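Local coordinates for uncharacterized protein (Nitrosospira multiformis, PDB 3P51), which is of unknown function but, as a member of the polyketide cyclase and lipid transport family, probably binds a hydrophobic small molecule inside a helix-grip fold, at residues A[18-21]-A[27-30]; A[12-17]-A[68-73]. All coordinates share one frame; numbering follows the deposited sequence.

From the N terminus the chain runs through strand 3-10 into helix 14-21, and both contacts draw on that short helix. Its last turn folds back on the loop that follows, where contact 1 (18-21 with 27-30) closes a short loop, with helix 120-139 packing on both Ile21 and Trp29 through Leu136. Its first turn meets the bend before strand 71-78 in contact 2 (12-17 with 68-73), which closes a much longer loop over strands 37-40, 51-54 and 58-66; contact 1 lies wholly within that span. The contacts touch each other as well: Trp18 packs on the backbone of Arg70 and Arg71, and the carbonyl of Ile21 meets Ile72.

Contact 1 (A[18-21]-A[27-30])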
loop_
_atom_site.group_PDB
_atom_site.type_symbol
_atom_site.label_atom_id
_atom_site.label_comp_id
_atom_site.label_asym_id
_atom_site.label_seq_id
_atom_site.Cartn_x
_atom_site.Cartn_y
_atom_site.Cartn_z
ATOM N N TRP A 18 -10.220 17.940 3.698
ATOM C CA TRP A 18 -9.331 17.408 4.731
ATOM C C TRP A 18 -9.390 18.279 5.984
ATOM O O TRP A 18 -9.508 17.774 7.096
ATOM C CB TRP A 18 -7.888 17.297 4.209
ATOM C CG TRP A 18 -6.915 16.656 5.192
ATOM C CD1 TRP A 18 -5.768 17.217 5.693
ATOM C CD2 TRP A 18 -7.017 15.355 5.795
ATOM N NE1 TRP A 18 -5.152 16.343 6.558
ATOM C CE2 TRP A 18 -5.889 15.193 6.635
ATOM C CE3 TRP A 18 -7.939 14.307 5.696
ATOM C CZ2 TRP A 18 -5.662 14.024 7.381
ATOM C CZ3 TRP A 18 -7.718 13.135 6.450
ATOM C CH2 TRP A 18 -6.588 13.013 7.277
ATOM N N SER A 19 -9.315 19.596 5.806
ATOM C CA SER A 19 -9.324 20.495 6.952
ATOM C C SER A 19 -10.539 20.238 7.838
ATOM O O SER A 19 -10.488 20.388 9.062
ATOM C CB SER A 19 -9.286 21.957 6.496
ATOM O OG SER A 19 -9.571 22.807 7.589
ATOM N N ARG A 20 -11.636 19.840 7.208
ATOM C CA ARG A 20 -12.887 19.615 7.915
ATOM C C ARG A 20 -12.933 18.272 8.675
ATOM O O ARG A 20 -13.473 18.208 9.778
ATOM C CB ARG A 20 -14.054 19.702 6.924
ATOM C CG ARG A 20 -15.444 19.563 7.557
ATOM C CD ARG A 20 -15.812 20.801 8.368
ATOM N NE ARG A 20 -17.236 20.829 8.710
ATOM C CZ ARG A 20 -17.729 20.684 9.938
ATOM N NH1 ARG A 20 -16.911 20.504 10.967
ATOM N NH2 ARG A 20 -19.046 20.734 10.136
ATOM N N ILE A 21 -12.368 17.209 8.096
ATOM C CA ILE A 21 -12.519 15.863 8.671
ATOM C C ILE A 21 -11.280 15.330 9.386
ATOM O O ILE A 21 -11.314 14.246 9.944
ATOM C CB ILE A 21 -12.881 14.833 7.590
ATOM C CG1 ILE A 21 -11.729 14.678 6.592
ATOM C CG2 ILE A 21 -14.166 15.235 6.877
ATOM C CD1 ILE A 21 -11.701 13.339 5.895
ATOM N N PHE A 27 -16.158 15.290 15.084
ATOM C CA PHE A 27 -17.071 14.596 14.174
ATOM C C PHE A 27 -18.295 15.472 13.864
ATOM O O PHE A 27 -19.318 14.969 13.411
ATOM C CB PHE A 27 -17.516 13.263 14.789
ATOM C CG PHE A 27 -17.551 12.098 13.816
ATOM C CD1 PHE A 27 -17.815 12.292 12.472
ATOM C CD2 PHE A 27 -17.339 10.798 14.268
ATOM C CE1 PHE A 27 -17.858 11.214 11.584
ATOM C CE2 PHE A 27 -17.387 9.707 13.384
ATOM C CZ PHE A 27 -17.645 9.925 12.039
ATOM N N SER A 28 -18.173 16.783 14.084
ATOM C CA SER A 28 -19.307 17.696 13.912
ATOM C C SER A 28 -19.798 17.743 12.472
ATOM O O SER A 28 -20.861 18.296 12.193
ATOM C CB SER A 28 -18.963 19.117 14.389
ATOM O OG SER A 28 -17.871 19.666 13.656
ATOM N N TRP A 29 -19.024 17.164 11.561
ATOM C CA TRP A 29 -19.358 17.196 10.141
ATOM C C TRP A 29 -20.367 16.141 9.710
ATOM O O TRP A 29 -20.787 16.131 8.560
ATOM C CB TRP A 29 -18.100 17.082 9.279
ATOM C CG TRP A 29 -17.165 15.939 9.607
ATOM C CD1 TRP A 29 -16.125 15.955 10.499
ATOM C CD2 TRP A 29 -17.151 14.638 9.002
ATOM N NE1 TRP A 29 -15.479 14.738 10.496
ATOM C CE2 TRP A 29 -16.091 13.916 9.584
ATOM C CE3 TRP A 29 -17.937 14.015 8.028
ATOM C CZ2 TRP A 29 -15.797 12.604 9.224
ATOM C CZ3 TRP A 29 -17.643 12.711 7.672
ATOM C CH2 TRP A 29 -16.582 12.023 8.266
ATOM N N ALA A 30 -20.745 15.250 10.623
ATOM C CA ALA A 30 -21.770 14.251 10.322
ATOM C C ALA A 30 -22.877 14.282 11.380
ATOM O O ALA A 30 -23.039 13.328 12.153
ATOM C CB ALA A 30 -21.149 12.860 10.236
HETATM O O HOH W 1 -13.146 13.563 11.780
#
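Arg20 holds CG trans to its backbone N (chi1 -177°) and then bends at chi2, which carries its guanidinium past the end of helix 14-21 to Ser28 and Trp29, while Trp29 swings its ring back towards Ile21 with CG held between its own backbone N and carbonyl carbon. In this Bet v 1-like, helix-grip fold the contact joins the end of the first short helix to the type I beta turn from Phe27 to Ala30.

Both faces of the indole are covered. Ile21 lays CG2 over one of them, 3.7 Å from the centroid of the five-membered ring and only 17° off the ring normal, a clear CH-pi contact. The opposite face takes CE1 of Phe27, offset towards the rim, from within the same turn as Trp29. Leu136 of helix 120-139 touches both Ile21 and Trp29, so the long C-terminal helix shares this packing.

The guanidinium covers the start of the Trp29 side chain rather than stacking on its ring: CB of Trp29 lies over the centre of one guanidinium face, with Arg20 CZ 3.7 Å from it, and the guanidinium and indole planes are steeply inclined to each other. Along its edge, Arg20 NH1 gives a nearly straight hydrogen bond to Ser28 OG (3.0 Å, 164°), close to the guanidinium plane. Ser28 OG also bonds Asp26, and Arg20 NE is in a salt bridge with Glu139, so the arginine links the turn to the C-terminal end of helix 120-139. At the edge of the indole, in its plane, a water accepts from Trp29 NE1 at 2.9 Å and lies 2.7 Å from Ile21 O.

Contact 2 (A[12-17]-A[68-73]); sequences APVERV and IERRIM
A G1 beta bulge, in which Arg70 and Arg71 both face Ser66, lies at the root of this contact where strand 58-66 turns into strand 71-78. Arg70 stands at the bulge in a left-handed backbone conformation, phi and psi both positive, and points its side chain across at the first turn of helix 14-21, whose N-cap position is held by Pro13.

From CG to NE the arginine is stretched out, and it meets Val14 at about a right angle. The two methyls of the valine share the work. Val14 CG2 sits against the aliphatic part, 3.7 Å from Arg70 CD. Val14 CG1, set between the backbone N and carbonyl carbon of its own residue (chi1 71°), comes down over the centre of one guanidinium face, 3.7 Å from Arg70 CZ. One face of the flat group thus lies against the valine methyls, and Val14 itself is buried, also touching Thr106 of strand 105-116.

Glu15, the next residue on the helix, starts out away from the 68-73 segment but bends at chi2 and brings its carboxylate round to the arginine. Glu15 OE2 is 4.0 Å from Arg70 NH2, beyond salt-bridge range and well out of the guanidinium plane, with the two flat groups turned 83° apart. The attraction is therefore one of charge alone, probably modest since Glu15 is exposed.

Behind the side chain, the backbone of Arg70 bonds to Leu97 of strand 88-100, which fixes the root of the arginine to the sheet. Bringing the short helix after the first strand against one end of a curved antiparallel sheet is characteristic of the helix-grip fold of the Bet v 1-like clan.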
loop_
_atom_site.group_PDB
_atom_site.type_symbol
_atom_site.label_atom_id
_atom_site.label_comp_id
_atom_site.label_asym_id
_atom_site.label_seq_id
_atom_site.Cartn_x
_atom_site.Cartn_y
_atom_site.Cartn_z
ATOM N N ALA A 12 -15.589 20.169 -3.577
ATOM C CA ALA A 12 -14.739 21.100 -2.852
ATOM C C ALA A 12 -13.303 20.615 -2.976
ATOM O O ALA A 12 -13.062 19.423 -3.174
ATOM C CB ALA A 12 -15.145 21.165 -1.402
ATOM N N PRO A 13 -12.342 21.538 -2.880
ATOM C CA PRO A 13 -10.944 21.130 -3.028
ATOM C C PRO A 13 -10.515 20.249 -1.868
ATOM O O PRO A 13 -11.057 20.362 -0.766
ATOM C CB PRO A 13 -10.177 22.460 -3.058
ATOM C CG PRO A 13 -11.103 23.484 -2.525
ATOM C CD PRO A 13 -12.501 22.998 -2.750
ATOM N N VAL A 14 -9.563 19.359 -2.124
ATOM C CA VAL A 14 -9.186 18.345 -1.145
ATOM C C VAL A 14 -8.652 18.961 0.149
ATOM O O VAL A 14 -8.881 18.418 1.225
ATOM C CB VAL A 14 -8.173 17.339 -1.738
ATOM C CG1 VAL A 14 -6.810 18.002 -1.936
ATOM C CG2 VAL A 14 -8.056 16.088 -0.863
ATOM N N GLU A 15 -7.948 20.088 0.047
ATOM C CA GLU A 15 -7.420 20.770 1.234
ATOM C C GLU A 15 -8.541 21.205 2.170
ATOM O O GLU A 15 -8.398 21.166 3.393
ATOM C CB GLU A 15 -6.595 21.995 0.851
ATOM C CG GLU A 15 -5.279 21.704 0.127
ATOM C CD GLU A 15 -5.453 21.449 -1.364
ATOM O OE1 GLU A 15 -6.555 21.727 -1.899
ATOM O OE2 GLU A 15 -4.480 20.973 -1.998
ATOM N N ARG A 16 -9.654 21.635 1.590
ATOM C CA ARG A 16 -10.802 22.068 2.379
ATOM C C ARG A 16 -11.518 20.887 3.028
ATOM O O ARG A 16 -11.899 20.934 4.210
ATOM C CB ARG A 16 -11.768 22.846 1.489
ATOM C CG ARG A 16 -12.867 23.569 2.229
ATOM C CD ARG A 16 -13.162 24.888 1.542
ATOM N NE ARG A 16 -14.369 25.517 2.066
ATOM C CZ ARG A 16 -15.570 25.404 1.507
ATOM N NH1 ARG A 16 -15.728 24.680 0.405
ATOM N NH2 ARG A 16 -16.614 26.014 2.052
ATOM N N VAL A 17 -11.720 19.825 2.258
ATOM C CA VAL A 17 -12.372 18.646 2.812
ATOM C C VAL A 17 -11.523 18.064 3.933
ATOM O O VAL A 17 -12.035 17.738 4.997
ATOM C CB VAL A 17 -12.634 17.565 1.754
ATOM C CG1 VAL A 17 -13.369 16.411 2.392
ATOM C CG2 VAL A 17 -13.461 18.134 0.596
ATOM N N ILE A 68 0.105 12.944 5.124
ATOM C CA ILE A 68 0.556 12.962 3.737
ATOM C C ILE A 68 -0.432 12.255 2.812
ATOM O O ILE A 68 -0.683 12.725 1.711
ATOM C CB ILE A 68 1.980 12.394 3.575
ATOM C CG1 ILE A 68 2.443 12.493 2.116
ATOM C CG2 ILE A 68 2.064 10.968 4.082
ATOM C CD1 ILE A 68 3.827 11.897 1.870
ATOM N N GLU A 69 -1.021 11.145 3.265
ATOM C CA GLU A 69 -1.992 10.434 2.429
ATOM C C GLU A 69 -3.428 10.843 2.751
ATOM O O GLU A 69 -4.360 10.401 2.087
ATOM C CB GLU A 69 -1.865 8.913 2.588
ATOM C CG GLU A 69 -0.453 8.353 2.419
ATOM C CD GLU A 69 0.062 8.461 1.001
ATOM O OE1 GLU A 69 -0.765 8.681 0.090
ATOM O OE2 GLU A 69 1.297 8.334 0.801
ATOM N N ARG A 70 -3.610 11.668 3.780
ATOM C CA ARG A 70 -4.953 12.087 4.182
ATOM C C ARG A 70 -5.813 10.883 4.509
ATOM O O ARG A 70 -6.858 10.667 3.891
ATOM C CB ARG A 70 -5.630 12.903 3.077
ATOM C CG ARG A 70 -4.848 14.147 2.644
ATOM C CD ARG A 70 -5.712 15.053 1.779
ATOM N NE ARG A 70 -5.034 16.300 1.426
ATOM C CZ ARG A 70 -4.318 16.471 0.319
ATOM N NH1 ARG A 70 -4.186 15.472 -0.552
ATOM N NH2 ARG A 70 -3.726 17.637 0.084
ATOM N N ARG A 71 -5.375 10.104 5.493
ATOM C CA ARG A 71 -6.077 8.892 5.891
ATOM C C ARG A 71 -6.185 8.782 7.406
ATOM O O ARG A 71 -5.243 9.110 8.123
ATOM C CB ARG A 71 -5.341 7.655 5.380
ATOM C CG ARG A 71 -6.074 6.364 5.710
ATOM C CD ARG A 71 -5.234 5.141 5.402
ATOM N NE ARG A 71 -4.658 5.178 4.061
ATOM C CZ ARG A 71 -5.294 4.789 2.964
ATOM N NH1 ARG A 71 -6.533 4.349 3.036
ATOM N NH2 ARG A 71 -4.691 4.841 1.791
ATOM N N ILE A 72 -7.331 8.301 7.876
ATOM C CA ILE A 72 -7.557 8.031 9.286
ATOM C C ILE A 72 -8.002 6.571 9.409
ATOM O O ILE A 72 -8.940 6.164 8.735
ATOM C CB ILE A 72 -8.692 8.914 9.827
ATOM C CG1 ILE A 72 -8.312 10.391 9.776
ATOM C CG2 ILE A 72 -9.074 8.493 11.244
ATOM C CD1 ILE A 72 -9.414 11.309 10.284
HETATM N N MSE A 73 -7.339 5.780 10.250
HETATM C CA MSE A 73 -7.763 4.396 10.447
HETATM C C MSE A 73 -8.013 4.145 11.914
HETATM O O MSE A 73 -7.269 4.617 12.760
HETATM C CB MSE A 73 -6.716 3.399 9.964
HETATM C CG MSE A 73 -6.387 3.470 8.486
HETATM SE SE MSE A 73 -5.083 2.077 7.993
HETATM C CE MSE A 73 -5.810 0.663 9.104
#